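Local coordinates for protein enoyl-CoA hydratase (Thermus thermophilus, PDB 1WZ8) that probably catalyses the reversible hydration of enoyl-CoA thioesters, as a hexameric member of the crotonase (enoyl-CoA hydratase/isomerase) family, at residues A[17-21]-A[200-204]; A[93-97]-A[231-235]; A[100-106]-A[214-218]; A[154-159]-A[224-229]. All blocks are in the same frame, centred on the assembly; numbering follows the deposited sequence.

Contact 1 of 4, residues A[17-21]-A[200-204]; sequences PRPGV and LEVAE
L200 is a bump that fits into the turn at 17-21. Its CD1 methyl drops between the ring of P17, 3.8 Å away at CG, and the bent side chain of R18, while CD2 lies over one face of the R18 guanidinium, 3.6 Å from NH1 and off toward the rim. A second hollow opens one helical turn on. There V21 sets CG1 against A203 CB at 3.8 Å, and its CG2, anti to the carbonyl carbon, rests on the backbone at E204 CA. The receiving surface is the tip of the beta hairpin formed by strands 12-18 and 21-26, at the edge of the six-stranded sheet, closed by a type II turn from R18 to V21 in which G20 takes the positive phi (80°). Helix 195-207 lies against that tip, and L59 of strand 57-62 touches both V21 and L200 from the sheet. On the outer side, R18 bends at chi2 (-69°) and slants across the extended E204, whose OE2 makes a salt bridge to R18 NE at 3.2 Å, with the two flat groups nearly perpendicular (83°). An alanine in place of E204 would be likely to leave R18 NE without its carboxylate and bare the CG and CD methylenes of R18 on that flank. At its other end, R18 NH1 turns back to donate to P17 O at 2.8 Å.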
loop_
_atom_site.group_PDB
_atom_site.type_symbol
_atom_site.label_atom_id
_atom_site.label_comp_id
_atom_site.label_asym_id
_atom_site.label_seq_id
_atom_site.Cartn_x
_atom_site.Cartn_y
_atom_site.Cartn_z
ATOM N N PRO A 17 1.799 -39.552 -8.789
ATOM C CA PRO A 17 1.236 -39.994 -10.069
ATOM C C PRO A 17 2.168 -39.775 -11.260
ATOM O O PRO A 17 2.112 -40.511 -12.245
ATOM C CB PRO A 17 -0.058 -39.185 -10.174
ATOM C CG PRO A 17 0.276 -37.924 -9.443
ATOM C CD PRO A 17 1.004 -38.449 -8.221
ATOM N N ARG A 18 3.013 -38.753 -11.164
ATOM C CA ARG A 18 3.979 -38.427 -12.210
ATOM C C ARG A 18 5.250 -37.942 -11.530
ATOM O O ARG A 18 5.208 -37.462 -10.398
ATOM C CB ARG A 18 3.440 -37.326 -13.135
ATOM C CG ARG A 18 2.283 -37.753 -14.029
ATOM C CD ARG A 18 2.727 -38.748 -15.094
ATOM N NE ARG A 18 1.647 -39.062 -16.026
ATOM C CZ ARG A 18 0.594 -39.815 -15.730
ATOM N NH1 ARG A 18 0.468 -40.344 -14.520
ATOM N NH2 ARG A 18 -0.344 -40.033 -16.644
ATOM N N PRO A 19 6.398 -38.058 -12.212
ATOM C CA PRO A 19 7.674 -37.620 -11.638
ATOM C C PRO A 19 7.632 -36.186 -11.110
ATOM O O PRO A 19 7.306 -35.256 -11.847
ATOM C CB PRO A 19 8.647 -37.765 -12.808
ATOM C CG PRO A 19 8.070 -38.912 -13.579
ATOM C CD PRO A 19 6.593 -38.601 -13.568
ATOM N N GLY A 20 7.955 -36.019 -9.829
ATOM C CA GLY A 20 7.977 -34.694 -9.234
ATOM C C GLY A 20 6.629 -34.126 -8.835
ATOM O O GLY A 20 6.560 -33.047 -8.252
ATOM N N VAL A 21 5.554 -34.842 -9.146
ATOM C CA VAL A 21 4.219 -34.373 -8.807
ATOM C C VAL A 21 3.693 -35.053 -7.550
ATOM O O VAL A 21 3.349 -36.237 -7.571
ATOM C CB VAL A 21 3.219 -34.639 -9.953
ATOM C CG1 VAL A 21 1.841 -34.111 -9.574
ATOM C CG2 VAL A 21 3.713 -33.979 -11.240
ATOM N N LEU A 200 -3.727 -33.119 -13.930
ATOM C CA LEU A 200 -2.489 -33.885 -13.816
ATOM C C LEU A 200 -1.516 -33.464 -14.919
ATOM O O LEU A 200 -0.314 -33.332 -14.686
ATOM C CB LEU A 200 -2.788 -35.388 -13.914
ATOM C CG LEU A 200 -1.569 -36.310 -13.829
ATOM C CD1 LEU A 200 -0.814 -36.045 -12.531
ATOM C CD2 LEU A 200 -2.014 -37.762 -13.918
ATOM N N GLU A 201 -2.041 -33.247 -16.120
ATOM C CA GLU A 201 -1.219 -32.824 -17.251
ATOM C C GLU A 201 -0.546 -31.484 -16.930
ATOM O O GLU A 201 0.641 -31.268 -17.223
ATOM C CB GLU A 201 -2.095 -32.678 -18.497
ATOM C CG GLU A 201 -1.341 -32.226 -19.742
ATOM C CD GLU A 201 -2.277 -31.839 -20.872
ATOM O OE1 GLU A 201 -3.120 -32.673 -21.268
ATOM O OE2 GLU A 201 -2.168 -30.695 -21.364
ATOM N N VAL A 202 -1.318 -30.581 -16.335
ATOM C CA VAL A 202 -0.805 -29.270 -15.960
ATOM C C VAL A 202 0.285 -29.438 -14.906
ATOM O O VAL A 202 1.366 -28.853 -15.009
ATOM C CB VAL A 202 -1.939 -28.376 -15.394
ATOM C CG1 VAL A 202 -1.362 -27.067 -14.870
ATOM C CG2 VAL A 202 -2.965 -28.090 -16.486
ATOM N N ALA A 203 -0.000 -30.248 -13.892
ATOM C CA ALA A 203 0.963 -30.479 -12.821
ATOM C C ALA A 203 2.250 -31.080 -13.370
ATOM O O ALA A 203 3.346 -30.671 -12.988
ATOM C CB ALA A 203 0.365 -31.400 -11.766
ATOM N N GLU A 204 2.121 -32.052 -14.267
ATOM C CA GLU A 204 3.303 -32.681 -14.837
ATOM C C GLU A 204 4.140 -31.651 -15.587
ATOM O O GLU A 204 5.363 -31.621 -15.437
ATOM C CB GLU A 204 2.910 -33.827 -15.774
ATOM C CG GLU A 204 4.104 -34.604 -16.312
ATOM C CD GLU A 204 3.702 -35.882 -17.021
ATOM O OE1 GLU A 204 4.604 -36.634 -17.443
ATOM O OE2 GLU A 204 2.488 -36.137 -17.154
#

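Contact 2 of 4, residues A[93-97]-A[231-235]; sequences ARDLV and HFELS
R94 and F232 begin this buried contact at the backbone, where the ring's CE2 comes within 4.2 Å of R94 CA. From there the arginine runs straight. CG stands anti to the backbone N (chi1 172°), and the extended CB and CG carry the chain outward to CD. CD is the first side-chain atom to feel E233, 3.5 Å from OE2. R94 NE then donates to E233 OE2 at a modelled 2.7 Å, a value in doubt because OE2 is too close to another atom of the model; the carboxylate carbon lies at the edge of the guanidinium and in its plane. At the far end NH1 leans back toward D95 OD1, a long ion pair of 3.7 Å. Nearer the backbone, V97 CG2 meets F232 CZ at 4.1 Å. The axes of 93-97 and 231-235 run roughly antiparallel (143°) and come within 11.2 Å, bridged by side chains. H219 and H223 of the fifth subunit both hydrogen-bond E233 OE1. The carboxylate thus serves an arginine of its own chain and two histidines of a neighbour, so the charge pair probably links the internal helix packing to the hexamer interface.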
loop_
_atom_site.group_PDB
_atom_site.type_symbol
_atom_site.label_atom_id
_atom_site.label_comp_id
_atom_site.label_asym_id
_atom_site.label_seq_id
_atom_site.Cartn_x
_atom_site.Cartn_y
_atom_site.Cartn_z
ATOM N N ALA A 93 -7.943 -21.284 9.163
ATOM C CA ALA A 93 -8.564 -20.716 7.964
ATOM C C ALA A 93 -7.560 -19.815 7.261
ATOM O O ALA A 93 -7.443 -19.819 6.037
ATOM C CB ALA A 93 -9.803 -19.915 8.350
ATOM N N ARG A 94 -6.826 -19.037 8.048
ATOM C CA ARG A 94 -5.826 -18.143 7.479
ATOM C C ARG A 94 -4.755 -18.955 6.755
ATOM O O ARG A 94 -4.325 -18.592 5.660
ATOM C CB ARG A 94 -5.191 -17.292 8.587
ATOM C CG ARG A 94 -3.989 -16.452 8.152
ATOM C CD ARG A 94 -3.521 -15.566 9.310
ATOM N NE ARG A 94 -2.316 -14.798 9.005
ATOM C CZ ARG A 94 -1.087 -15.300 8.977
ATOM N NH1 ARG A 94 -0.884 -16.585 9.236
ATOM N NH2 ARG A 94 -0.057 -14.512 8.704
ATOM N N ASP A 95 -4.335 -20.061 7.363
ATOM C CA ASP A 95 -3.302 -20.907 6.769
ATOM C C ASP A 95 -3.783 -21.753 5.594
ATOM O O ASP A 95 -2.988 -22.153 4.748
ATOM C CB ASP A 95 -2.673 -21.818 7.831
ATOM C CG ASP A 95 -1.775 -21.058 8.795
ATOM O OD1 ASP A 95 -1.087 -20.122 8.349
ATOM O OD2 ASP A 95 -1.745 -21.399 9.990
ATOM N N LEU A 96 -5.081 -22.027 5.538
ATOM C CA LEU A 96 -5.628 -22.823 4.448
ATOM C C LEU A 96 -5.401 -22.080 3.137
ATOM O O LEU A 96 -5.275 -22.695 2.083
ATOM C CB LEU A 96 -7.127 -23.062 4.654
ATOM C CG LEU A 96 -7.806 -24.005 3.652
ATOM C CD1 LEU A 96 -7.199 -25.401 3.750
ATOM C CD2 LEU A 96 -9.296 -24.066 3.942
ATOM N N VAL A 97 -5.344 -20.754 3.216
ATOM C CA VAL A 97 -5.126 -19.917 2.040
ATOM C C VAL A 97 -3.651 -19.540 1.872
ATOM O O VAL A 97 -3.087 -19.654 0.780
ATOM C CB VAL A 97 -5.988 -18.628 2.120
ATOM C CG1 VAL A 97 -5.649 -17.687 0.969
ATOM C CG2 VAL A 97 -7.463 -18.997 2.075
ATOM N N HIS A 231 -6.513 -6.824 4.604
ATOM C CA HIS A 231 -7.872 -6.806 4.072
ATOM C C HIS A 231 -8.513 -8.176 4.277
ATOM O O HIS A 231 -9.670 -8.287 4.685
ATOM C CB HIS A 231 -7.857 -6.498 2.572
ATOM C CG HIS A 231 -7.278 -5.159 2.228
ATOM N ND1 HIS A 231 -5.998 -4.789 2.577
ATOM C CD2 HIS A 231 -7.796 -4.117 1.535
ATOM C CE1 HIS A 231 -5.750 -3.575 2.115
ATOM N NE2 HIS A 231 -6.826 -3.145 1.479
ATOM N N PHE A 232 -7.749 -9.219 3.981
ATOM C CA PHE A 232 -8.229 -10.590 4.117
ATOM C C PHE A 232 -8.487 -10.956 5.575
ATOM O O PHE A 232 -9.575 -11.403 5.928
ATOM C CB PHE A 232 -7.210 -11.559 3.504
ATOM C CG PHE A 232 -7.454 -13.003 3.848
ATOM C CD1 PHE A 232 -8.720 -13.563 3.718
ATOM C CD2 PHE A 232 -6.408 -13.806 4.292
ATOM C CE1 PHE A 232 -8.942 -14.907 4.024
ATOM C CE2 PHE A 232 -6.621 -15.153 4.600
ATOM C CZ PHE A 232 -7.895 -15.701 4.466
ATOM N N GLU A 233 -7.489 -10.754 6.422
ATOM C CA GLU A 233 -7.643 -11.094 7.831
ATOM C C GLU A 233 -8.762 -10.326 8.518
ATOM O O GLU A 233 -9.414 -10.851 9.424
ATOM C CB GLU A 233 -6.308 -10.908 8.548
ATOM C CG GLU A 233 -5.316 -11.999 8.164
ATOM C CD GLU A 233 -3.930 -11.759 8.706
ATOM O OE1 GLU A 233 -3.807 -11.033 9.711
ATOM O OE2 GLU A 233 -2.969 -12.313 8.130
ATOM N N LEU A 234 -8.991 -9.086 8.098
ATOM C CA LEU A 234 -10.074 -8.305 8.676
ATOM C C LEU A 234 -11.397 -8.974 8.289
ATOM O O LEU A 234 -12.302 -9.100 9.114
ATOM C CB LEU A 234 -10.056 -6.865 8.149
ATOM C CG LEU A 234 -11.342 -6.069 8.411
ATOM C CD1 LEU A 234 -11.573 -5.907 9.918
ATOM C CD2 LEU A 234 -11.247 -4.716 7.737
ATOM N N SER A 235 -11.514 -9.415 7.042
ATOM C CA SER A 235 -12.765 -10.056 6.626
ATOM C C SER A 235 -12.968 -11.360 7.389
ATOM O O SER A 235 -14.099 -11.719 7.729
ATOM C CB SER A 235 -12.778 -10.329 5.112
ATOM O OG SER A 235 -11.918 -11.399 4.771
#

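Contact 3 of 4, residues A[100-106]-A[214-218]; sequences PLNFPRP and LHHTK
This is a polar contact, a lysine gripping backbone carbonyls: K218, on helix 211-226, reaches into the bend where helix 83-102 gives way to the sheet. Its chain is fully extended, with CG anti to the backbone N (chi1 164°), which carries NZ to the middle of the bend. There it donates to P100 O at 2.8 Å, nearly along the C=O axis, and to R105 O at 2.9 Å from above the carbonyl plane; a third, weak bond goes to F103 O. D127 adds a salt bridge, so a carboxylate probably offsets the charge of the buried ammonium while the carbonyls solvate it. The bend belongs to the beta-alpha-beta crossover of the crotonase fold that links parallel strands 57-62 and 107-111, and P106 is already hydrogen-bonded through its backbone to V58. Further along, P104 lays CB over one face of the H215 ring in a CH-pi contact, 3.7 Å from the centroid. A water sits in the ring plane at the edge, 2.8 Å from H215 ND1, and is also within hydrogen-bonding distance of P104 O and H215 O. P106 CG touches L214 CB at 4.2 Å, and W91 of the fifth subunit meets the H215 ring from outside the chain.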
loop_
_atom_site.group_PDB
_atom_site.type_symbol
_atom_site.label_atom_id
_atom_site.label_comp_id
_atom_site.label_asym_id
_atom_site.label_seq_id
_atom_site.Cartn_x
_atom_site.Cartn_y
_atom_site.Cartn_z
ATOM N N PRO A 100 -0.870 -22.616 0.740
ATOM C CA PRO A 100 -0.587 -22.832 -0.679
ATOM C C PRO A 100 0.157 -21.636 -1.289
ATOM O O PRO A 100 1.095 -21.809 -2.071
ATOM C CB PRO A 100 -1.976 -23.011 -1.280
ATOM C CG PRO A 100 -2.763 -23.598 -0.147
ATOM C CD PRO A 100 -2.309 -22.774 1.020
ATOM N N LEU A 101 -0.260 -20.427 -0.919
ATOM C CA LEU A 101 0.365 -19.218 -1.450
ATOM C C LEU A 101 1.836 -19.105 -1.104
ATOM O O LEU A 101 2.637 -18.660 -1.926
ATOM C CB LEU A 101 -0.348 -17.956 -0.952
ATOM C CG LEU A 101 -1.713 -17.579 -1.531
ATOM C CD1 LEU A 101 -2.053 -16.158 -1.085
ATOM C CD2 LEU A 101 -1.687 -17.650 -3.051
ATOM N N ASN A 102 2.194 -19.499 0.113
ATOM C CA ASN A 102 3.585 -19.410 0.526
ATOM C C ASN A 102 4.404 -20.678 0.302
ATOM O O ASN A 102 5.602 -20.700 0.587
ATOM C CB ASN A 102 3.673 -18.949 1.984
ATOM C CG ASN A 102 3.273 -17.490 2.150
ATOM O OD1 ASN A 102 3.679 -16.635 1.364
ATOM N ND2 ASN A 102 2.478 -17.200 3.171
ATOM N N PHE A 103 3.768 -21.731 -0.205
ATOM C CA PHE A 103 4.496 -22.958 -0.494
ATOM C C PHE A 103 5.354 -22.603 -1.706
ATOM O O PHE A 103 4.877 -21.949 -2.625
ATOM C CB PHE A 103 3.535 -24.092 -0.844
ATOM C CG PHE A 103 4.211 -25.418 -0.991
ATOM C CD1 PHE A 103 4.841 -26.010 0.100
ATOM C CD2 PHE A 103 4.261 -26.056 -2.224
ATOM C CE1 PHE A 103 5.517 -27.221 -0.036
ATOM C CE2 PHE A 103 4.935 -27.271 -2.371
ATOM C CZ PHE A 103 5.566 -27.852 -1.277
ATOM N N PRO A 104 6.629 -23.027 -1.727
ATOM C CA PRO A 104 7.499 -22.698 -2.865
ATOM C C PRO A 104 7.184 -23.284 -4.240
ATOM O O PRO A 104 7.494 -22.661 -5.261
ATOM C CB PRO A 104 8.884 -23.107 -2.370
ATOM C CG PRO A 104 8.581 -24.247 -1.440
ATOM C CD PRO A 104 7.381 -23.742 -0.680
ATOM N N ARG A 105 6.580 -24.467 -4.280
ATOM C CA ARG A 105 6.267 -25.103 -5.556
ATOM C C ARG A 105 4.852 -24.794 -6.041
ATOM O O ARG A 105 3.958 -24.493 -5.247
ATOM C CB ARG A 105 6.432 -26.625 -5.445
ATOM C CG ARG A 105 7.668 -27.062 -4.689
ATOM C CD ARG A 105 8.914 -26.405 -5.252
ATOM N NE ARG A 105 10.035 -26.500 -4.324
ATOM C CZ ARG A 105 11.165 -25.815 -4.454
ATOM N NH1 ARG A 105 11.322 -24.985 -5.478
ATOM N NH2 ARG A 105 12.129 -25.945 -3.552
ATOM N N PRO A 106 4.638 -24.850 -7.364
ATOM C CA PRO A 106 3.318 -24.581 -7.936
ATOM C C PRO A 106 2.318 -25.609 -7.429
ATOM O O PRO A 106 2.651 -26.785 -7.281
ATOM C CB PRO A 106 3.557 -24.714 -9.439
ATOM C CG PRO A 106 4.989 -24.271 -9.585
ATOM C CD PRO A 106 5.653 -24.983 -8.424
ATOM N N LEU A 214 10.393 -21.083 -11.335
ATOM C CA LEU A 214 8.973 -21.184 -11.006
ATOM C C LEU A 214 8.717 -20.679 -9.585
ATOM O O LEU A 214 7.754 -19.950 -9.339
ATOM C CB LEU A 214 8.494 -22.637 -11.141
ATOM C CG LEU A 214 8.264 -23.124 -12.577
ATOM C CD1 LEU A 214 8.129 -24.640 -12.605
ATOM C CD2 LEU A 214 7.015 -22.458 -13.147
ATOM N N HIS A 215 9.583 -21.069 -8.658
ATOM C CA HIS A 215 9.451 -20.651 -7.267
ATOM C C HIS A 215 9.492 -19.125 -7.195
ATOM O O HIS A 215 8.625 -18.494 -6.589
ATOM C CB HIS A 215 10.591 -21.244 -6.431
ATOM C CG HIS A 215 10.672 -20.696 -5.039
ATOM N ND1 HIS A 215 9.564 -20.254 -4.351
ATOM C CD2 HIS A 215 11.726 -20.515 -4.208
ATOM C CE1 HIS A 215 9.928 -19.828 -3.156
ATOM N NE2 HIS A 215 11.237 -19.978 -3.044
ATOM N N HIS A 216 10.495 -18.535 -7.831
ATOM C CA HIS A 216 10.642 -17.086 -7.820
ATOM C C HIS A 216 9.505 -16.336 -8.507
ATOM O O HIS A 216 9.091 -15.272 -8.041
ATOM C CB HIS A 216 11.989 -16.704 -8.432
ATOM C CG HIS A 216 13.155 -17.134 -7.596
ATOM N ND1 HIS A 216 14.463 -16.927 -7.973
ATOM C CD2 HIS A 216 13.203 -17.741 -6.386
ATOM C CE1 HIS A 216 15.267 -17.385 -7.030
ATOM N NE2 HIS A 216 14.529 -17.885 -6.057
ATOM N N THR A 217 8.990 -16.885 -9.606
ATOM C CA THR A 217 7.897 -16.236 -10.317
ATOM C C THR A 217 6.625 -16.300 -9.473
ATOM O O THR A 217 5.894 -15.310 -9.358
ATOM C CB THR A 217 7.643 -16.900 -11.694
ATOM O OG1 THR A 217 8.837 -16.829 -12.483
ATOM C CG2 THR A 217 6.529 -16.184 -12.437
ATOM N N LYS A 218 6.355 -17.468 -8.893
ATOM C CA LYS A 218 5.179 -17.632 -8.051
ATOM C C LYS A 218 5.281 -16.689 -6.863
ATOM O O LYS A 218 4.332 -15.981 -6.537
ATOM C CB LYS A 218 5.055 -19.073 -7.536
ATOM C CG LYS A 218 4.079 -19.214 -6.366
ATOM C CD LYS A 218 3.859 -20.660 -5.957
ATOM C CE LYS A 218 2.945 -20.737 -4.737
ATOM N NZ LYS A 218 2.516 -22.120 -4.431
HETATM O O HOH W 1 6.890 -19.727 -4.737
#

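Contact 4 of 4, residues A[154-159]-A[224-229]; sequences LLWPLL and WYRSFL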
loop_
_atom_site.group_PDB
_atom_site.type_symbol
_atom_site.label_atom_id
_atom_site.label_comp_id
_atom_site.label_asym_id
_atom_site.label_seq_id
_atom_site.Cartn_x
_atom_site.Cartn_y
_atom_site.Cartn_z
ATOM N N LEU A 154 -9.488 -11.825 -0.083
ATOM C CA LEU A 154 -8.079 -11.836 -0.478
ATOM C C LEU A 154 -7.918 -12.129 -1.970
ATOM O O LEU A 154 -7.141 -11.472 -2.677
ATOM C CB LEU A 154 -7.296 -12.905 0.296
ATOM C CG LEU A 154 -5.806 -12.985 -0.075
ATOM C CD1 LEU A 154 -5.097 -11.761 0.479
ATOM C CD2 LEU A 154 -5.174 -14.254 0.480
ATOM N N LEU A 155 -8.675 -13.112 -2.444
ATOM C CA LEU A 155 -8.562 -13.572 -3.818
ATOM C C LEU A 155 -9.462 -13.025 -4.926
ATOM O O LEU A 155 -8.964 -12.685 -6.000
ATOM C CB LEU A 155 -8.659 -15.106 -3.821
ATOM C CG LEU A 155 -7.807 -15.859 -2.782
ATOM C CD1 LEU A 155 -8.072 -17.360 -2.873
ATOM C CD2 LEU A 155 -6.332 -15.563 -3.009
ATOM N N TRP A 156 -10.770 -12.929 -4.690
ATOM C CA TRP A 156 -11.685 -12.492 -5.751
ATOM C C TRP A 156 -11.452 -11.178 -6.505
ATOM O O TRP A 156 -11.534 -11.155 -7.734
ATOM C CB TRP A 156 -13.135 -12.517 -5.246
ATOM C CG TRP A 156 -13.699 -13.904 -5.125
ATOM C CD1 TRP A 156 -13.210 -14.926 -4.359
ATOM C CD2 TRP A 156 -14.874 -14.413 -5.772
ATOM N NE1 TRP A 156 -14.010 -16.038 -4.490
ATOM C CE2 TRP A 156 -15.037 -15.751 -5.349
ATOM C CE3 TRP A 156 -15.803 -13.869 -6.667
ATOM C CZ2 TRP A 156 -16.095 -16.554 -5.792
ATOM C CZ3 TRP A 156 -16.856 -14.670 -7.108
ATOM C CH2 TRP A 156 -16.989 -15.998 -6.668
ATOM N N PRO A 157 -11.165 -10.074 -5.801
ATOM C CA PRO A 157 -10.956 -8.833 -6.557
ATOM C C PRO A 157 -9.908 -8.924 -7.661
ATOM O O PRO A 157 -10.110 -8.389 -8.757
ATOM C CB PRO A 157 -10.571 -7.829 -5.472
ATOM C CG PRO A 157 -11.355 -8.322 -4.283
ATOM C CD PRO A 157 -11.108 -9.819 -4.350
ATOM N N LEU A 158 -8.788 -9.583 -7.370
ATOM C CA LEU A 158 -7.713 -9.716 -8.350
ATOM C C LEU A 158 -7.930 -10.859 -9.330
ATOM O O LEU A 158 -7.091 -11.109 -10.194
ATOM C CB LEU A 158 -6.361 -9.891 -7.657
ATOM C CG LEU A 158 -5.739 -8.643 -7.028
ATOM C CD1 LEU A 158 -4.385 -9.000 -6.423
ATOM C CD2 LEU A 158 -5.581 -7.553 -8.084
ATOM N N LEU A 159 -9.056 -11.552 -9.198
ATOM C CA LEU A 159 -9.366 -12.651 -10.103
ATOM C C LEU A 159 -10.446 -12.254 -11.102
ATOM O O LEU A 159 -10.265 -12.405 -12.314
ATOM C CB LEU A 159 -9.832 -13.889 -9.322
ATOM C CG LEU A 159 -8.780 -14.675 -8.531
ATOM C CD1 LEU A 159 -9.458 -15.816 -7.794
ATOM C CD2 LEU A 159 -7.713 -15.226 -9.470
ATOM N N TRP A 224 1.292 -9.763 -4.710
ATOM C CA TRP A 224 0.111 -8.963 -5.004
ATOM C C TRP A 224 -0.947 -9.300 -3.964
ATOM O O TRP A 224 -1.644 -8.421 -3.467
ATOM C CB TRP A 224 -0.434 -9.248 -6.405
ATOM C CG TRP A 224 0.285 -8.501 -7.484
ATOM C CD1 TRP A 224 1.486 -8.826 -8.049
ATOM C CD2 TRP A 224 -0.134 -7.281 -8.105
ATOM N NE1 TRP A 224 1.839 -7.886 -8.983
ATOM C CE2 TRP A 224 0.864 -6.924 -9.039
ATOM C CE3 TRP A 224 -1.257 -6.453 -7.965
ATOM C CZ2 TRP A 224 0.776 -5.774 -9.830
ATOM C CZ3 TRP A 224 -1.347 -5.304 -8.756
ATOM C CH2 TRP A 224 -0.333 -4.979 -9.676
ATOM N N TYR A 225 -1.064 -10.580 -3.632
ATOM C CA TYR A 225 -2.029 -10.998 -2.627
ATOM C C TYR A 225 -1.550 -10.592 -1.231
ATOM O O TYR A 225 -2.331 -10.106 -0.421
ATOM C CB TYR A 225 -2.225 -12.515 -2.654
ATOM C CG TYR A 225 -3.005 -13.046 -3.834
ATOM C CD1 TYR A 225 -4.219 -12.471 -4.210
ATOM C CD2 TYR A 225 -2.562 -14.171 -4.537
ATOM C CE1 TYR A 225 -4.978 -13.004 -5.250
ATOM C CE2 TYR A 225 -3.312 -14.712 -5.576
ATOM C CZ TYR A 225 -4.518 -14.126 -5.924
ATOM O OH TYR A 225 -5.280 -14.680 -6.923
ATOM N N ARG A 226 -0.266 -10.789 -0.962
ATOM C CA ARG A 226 0.288 -10.467 0.344
ATOM C C ARG A 226 0.079 -9.008 0.733
ATOM O O ARG A 226 -0.093 -8.701 1.910
ATOM C CB ARG A 226 1.778 -10.815 0.400
ATOM C CG ARG A 226 2.075 -12.297 0.178
ATOM C CD ARG A 226 3.520 -12.641 0.539
ATOM N NE ARG A 226 3.852 -14.023 0.198
ATOM C CZ ARG A 226 4.473 -14.389 -0.918
ATOM N NH1 ARG A 226 4.844 -13.475 -1.806
ATOM N NH2 ARG A 226 4.714 -15.673 -1.154
ATOM N N SER A 227 0.083 -8.112 -0.250
ATOM C CA SER A 227 -0.116 -6.694 0.025
ATOM C C SER A 227 -1.514 -6.404 0.580
ATOM O O SER A 227 -1.754 -5.340 1.144
ATOM C CB SER A 227 0.108 -5.872 -1.251
ATOM O OG SER A 227 1.462 -5.919 -1.663
ATOM N N PHE A 228 -2.428 -7.360 0.424
ATOM C CA PHE A 228 -3.801 -7.198 0.893
ATOM C C PHE A 228 -4.161 -8.181 2.000
ATOM O O PHE A 228 -5.332 -8.478 2.219
ATOM C CB PHE A 228 -4.770 -7.361 -0.279
ATOM C CG PHE A 228 -4.672 -6.255 -1.296
ATOM C CD1 PHE A 228 -5.416 -5.089 -1.141
ATOM C CD2 PHE A 228 -3.797 -6.357 -2.377
ATOM C CE1 PHE A 228 -5.302 -4.043 -2.046
ATOM C CE2 PHE A 228 -3.676 -5.308 -3.295
ATOM C CZ PHE A 228 -4.424 -4.148 -3.127
ATOM N N LEU A 229 -3.149 -8.677 2.699
ATOM C CA LEU A 229 -3.387 -9.617 3.781
ATOM C C LEU A 229 -4.239 -8.989 4.883
ATOM O O LEU A 229 -5.137 -9.643 5.425
ATOM C CB LEU A 229 -2.065 -10.120 4.360
ATOM C CG LEU A 229 -1.959 -11.643 4.402
ATOM C CD1 LEU A 229 -3.084 -12.203 5.263
ATOM C CD2 LEU A 229 -2.031 -12.214 2.996
#
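Y225 is a knob set into a hole formed by L154, L155, L158 and L159. The aromatic part comes first: L155 CD2 stands over one face of the ring, 3.7 Å from the centroid and 15° off the normal, a CH-pi contact. With chi1 at -73°, the tyrosine CG is anti to the carbonyl carbon, and the ring swings off helix 211-226 to lie among the leucines. Aliphatic packing fills in around it. L158 CD1 wedges between W224 CB, at 4.0 Å, and Y225 CD1, at 4.1 Å. L154 CD1 meets L229 CD2 at 4.0 Å and also presses on the backbone, 3.3 Å from Y225 O. L159 CD2 packs against the end of the tyrosine, 3.6 Å from Y225 OH. Were Y225 cut back to an alanine, the four leucines would probably be left facing a gap, and L155 CD2 would lose the ring face it rests on. Among the polar atoms, W224 NE1 donates to V153 O of the second subunit. The carbonyl oxygens of L154 and W224 are buried here and find no partner. With no hydrogen bond or salt bridge crossing between 154-159 and 224-229, the joint between the short helices 152-155 and 157-160 and the end of helix 211-226 depends on shape and apolar burial, at the price of two carbonyls without partners.

Contacts 2, 3 and 4 form one connected body. Helix 83-102 serves both contact 2 and contact 3, and helix 211-226 serves both contact 3 and contact 4. Contacts 2 and 4, with centres 10 Å apart, meet where F232 CB lies 3.5 Å from L154 CB; contacts 3 and 4 are joined by a probable hydrogen bond from R226 NE to N102 OD1 (2.9 Å). Contact 1 stands apart at the sheet edge, its nearest atoms about 7 Å from contact 3 and about 17 Å from contact 2. Methylpentanediol, probably from the crystallisation liquor, is bound about 4 Å from the A93 side chain in contact 2 and, separately, about 4 Å from that of L158 in contact 4.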